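PDB 6WTE: B12-binding domain-containing protein from Kitasatospora setae, which binds cobalamin and a [4Fe-4S] cluster and, as the radical S-adenosylmethionine methyltransferase TsrM, catalyses a methyl transfer by a non-radical route. Local coordinates for residues Ser2-Leu7 with Gly33-Val38. Numbering follows the deposited sequence.
Sequences SRLVLL and GFEVEV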
loop_
_atom_site.group_PDB
_atom_site.type_symbol
_atom_site.label_atom_id
_atom_site.label_comp_id
_atom_site.label_asym_id
_atom_site.label_seq_id
_atom_site.Cartn_x
_atom_site.Cartn_y
_atom_site.Cartn_z
ATOM N N SER A 2 22.738 -12.164 -22.559
ATOM C CA SER A 2 21.435 -11.559 -22.777
ATOM C C SER A 2 21.288 -10.345 -21.875
ATOM O O SER A 2 21.832 -10.305 -20.769
ATOM C CB SER A 2 20.298 -12.549 -22.502
ATOM O OG SER A 2 19.067 -11.867 -22.332
ATOM N N ARG A 3 20.549 -9.345 -22.357
ATOM C CA ARG A 3 20.248 -8.167 -21.553
ATOM C C ARG A 3 18.747 -8.007 -21.327
ATOM O O ARG A 3 18.287 -6.925 -20.951
ATOM C CB ARG A 3 20.853 -6.915 -22.195
ATOM C CG ARG A 3 22.382 -6.953 -22.243
ATOM C CD ARG A 3 23.002 -5.635 -22.696
ATOM N NE ARG A 3 22.904 -4.586 -21.676
ATOM C CZ ARG A 3 23.742 -4.451 -20.650
ATOM N NH1 ARG A 3 24.745 -5.304 -20.492
ATOM N NH2 ARG A 3 23.577 -3.463 -19.776
ATOM N N LEU A 4 17.985 -9.082 -21.518
ATOM C CA LEU A 4 16.530 -9.049 -21.428
ATOM C C LEU A 4 16.074 -9.373 -20.010
ATOM O O LEU A 4 16.414 -10.431 -19.468
ATOM C CB LEU A 4 15.915 -10.035 -22.418
ATOM C CG LEU A 4 14.398 -10.214 -22.331
ATOM C CD1 LEU A 4 13.681 -8.893 -22.592
ATOM C CD2 LEU A 4 13.931 -11.296 -23.304
ATOM N N VAL A 5 15.295 -8.466 -19.423
ATOM C CA VAL A 5 14.676 -8.645 -18.116
ATOM C C VAL A 5 13.163 -8.681 -18.308
ATOM O O VAL A 5 12.593 -7.791 -18.950
ATOM C CB VAL A 5 15.052 -7.511 -17.139
ATOM C CG1 VAL A 5 14.357 -7.714 -15.809
ATOM C CG2 VAL A 5 16.559 -7.416 -16.945
ATOM N N LEU A 6 12.519 -9.700 -17.753
ATOM C CA LEU A 6 11.064 -9.775 -17.713
ATOM C C LEU A 6 10.572 -9.309 -16.351
ATOM O O LEU A 6 11.119 -9.720 -15.323
ATOM C CB LEU A 6 10.578 -11.200 -17.968
ATOM C CG LEU A 6 9.102 -11.427 -17.640
ATOM C CD1 LEU A 6 8.179 -10.635 -18.592
ATOM C CD2 LEU A 6 8.795 -12.916 -17.650
ATOM N N LEU A 7 9.545 -8.460 -16.349
ATOM C CA LEU A 7 8.862 -8.041 -15.130
ATOM C C LEU A 7 7.413 -8.498 -15.212
ATOM O O LEU A 7 6.732 -8.227 -16.206
ATOM C CB LEU A 7 8.943 -6.522 -14.939
ATOM C CG LEU A 7 10.356 -5.933 -14.876
ATOM C CD1 LEU A 7 10.310 -4.407 -14.882
ATOM C CD2 LEU A 7 11.071 -6.447 -13.611
ATOM N N GLY A 33 20.823 0.247 -19.917
ATOM C CA GLY A 33 21.146 -0.522 -21.099
ATOM C C GLY A 33 20.484 -1.874 -21.217
ATOM O O GLY A 33 20.869 -2.655 -22.100
ATOM N N PHE A 34 19.495 -2.175 -20.384
ATOM C CA PHE A 34 18.797 -3.446 -20.474
ATOM C C PHE A 34 17.531 -3.312 -21.308
ATOM O O PHE A 34 16.941 -2.231 -21.418
ATOM C CB PHE A 34 18.450 -3.976 -19.080
ATOM C CG PHE A 34 19.657 -4.323 -18.268
ATOM C CD1 PHE A 34 20.293 -5.546 -18.434
ATOM C CD2 PHE A 34 20.177 -3.416 -17.363
ATOM C CE1 PHE A 34 21.418 -5.857 -17.703
ATOM C CE2 PHE A 34 21.301 -3.718 -16.629
ATOM C CZ PHE A 34 21.923 -4.942 -16.796
ATOM N N GLU A 35 17.128 -4.426 -21.909
ATOM C CA GLU A 35 15.835 -4.521 -22.563
ATOM C C GLU A 35 14.838 -5.054 -21.542
ATOM O O GLU A 35 15.127 -6.027 -20.841
ATOM C CB GLU A 35 15.910 -5.443 -23.781
ATOM C CG GLU A 35 14.611 -5.570 -24.552
ATOM C CD GLU A 35 14.714 -6.557 -25.698
ATOM O OE1 GLU A 35 15.725 -7.288 -25.762
ATOM O OE2 GLU A 35 13.782 -6.607 -26.530
ATOM N N VAL A 36 13.682 -4.402 -21.435
ATOM C CA VAL A 36 12.686 -4.752 -20.432
ATOM C C VAL A 36 11.373 -5.077 -21.123
ATOM O O VAL A 36 10.900 -4.305 -21.964
ATOM C CB VAL A 36 12.475 -3.623 -19.409
ATOM C CG1 VAL A 36 11.518 -4.088 -18.336
ATOM C CG2 VAL A 36 13.801 -3.197 -18.815
ATOM N N GLU A 37 10.774 -6.199 -20.748
ATOM C CA GLU A 37 9.421 -6.539 -21.154
ATOM C C GLU A 37 8.573 -6.795 -19.917
ATOM O O GLU A 37 9.039 -7.402 -18.946
ATOM C CB GLU A 37 9.423 -7.752 -22.086
ATOM C CG GLU A 37 10.111 -7.437 -23.401
ATOM C CD GLU A 37 10.071 -8.578 -24.395
ATOM O OE1 GLU A 37 10.099 -9.752 -23.979
ATOM O OE2 GLU A 37 10.012 -8.287 -25.600
ATOM N N VAL A 38 7.336 -6.302 -19.949
ATOM C CA VAL A 38 6.383 -6.431 -18.853
ATOM C C VAL A 38 5.294 -7.399 -19.280
ATOM O O VAL A 38 4.747 -7.289 -20.384
ATOM C CB VAL A 38 5.767 -5.074 -18.465
ATOM C CG1 VAL A 38 4.681 -5.260 -17.394
ATOM C CG2 VAL A 38 6.848 -4.119 -17.982
#
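The guanidinium of R3 lies flat on the ring of F34, the planes 15° apart, a stacked cation-pi pair in which NH2 sits over the middle of the ring, 3.7 Å from F34 CZ. The pair sits at the N-terminal ends of the two strands of a beta-alpha-beta unit, in which helix 20-31 links parallel neighbours 4-9 and 35-40 in the Rossmann-like sheet of the B12-binding domain. At the guanidinium's edge, R3 NE donates to G33 O (2.8 Å) almost straight, meeting that oxygen from above its carbonyl plane; the edge of the F34 ring faces R3 O. A bend at chi3 (72°) turns the arginine's planar end across the phenylalanine. Replacing R3 with an alanine would probably leave G33 O without this donor and take the cation from the face of the F34 ring.

G33, with positive phi, ends helix 20-31 in a Schellman motif. Beyond it the strands show how parallel pairing alternates: R3 and V5 bond to E35, and V5 and L7 to E37, with V5 N to E35 O at 2.8 Å.

Side chains then sort by face. On one, L4 CD1 rests against the stems of E35 and E37, 3.9 Å from E37 CG, while both carboxylates reach R59 in salt bridges and E37 also bonds Y55. On the other, V5 packs against helix 130-141, and L7, V36 and V38 against helix 20-31; the side chain of L7 comes within about 5 Å of the bound cobalamin. There L7, its CG anti to the carbonyl carbon (chi1 -58°), brings CD1 to 3.7 Å from V36 CG1.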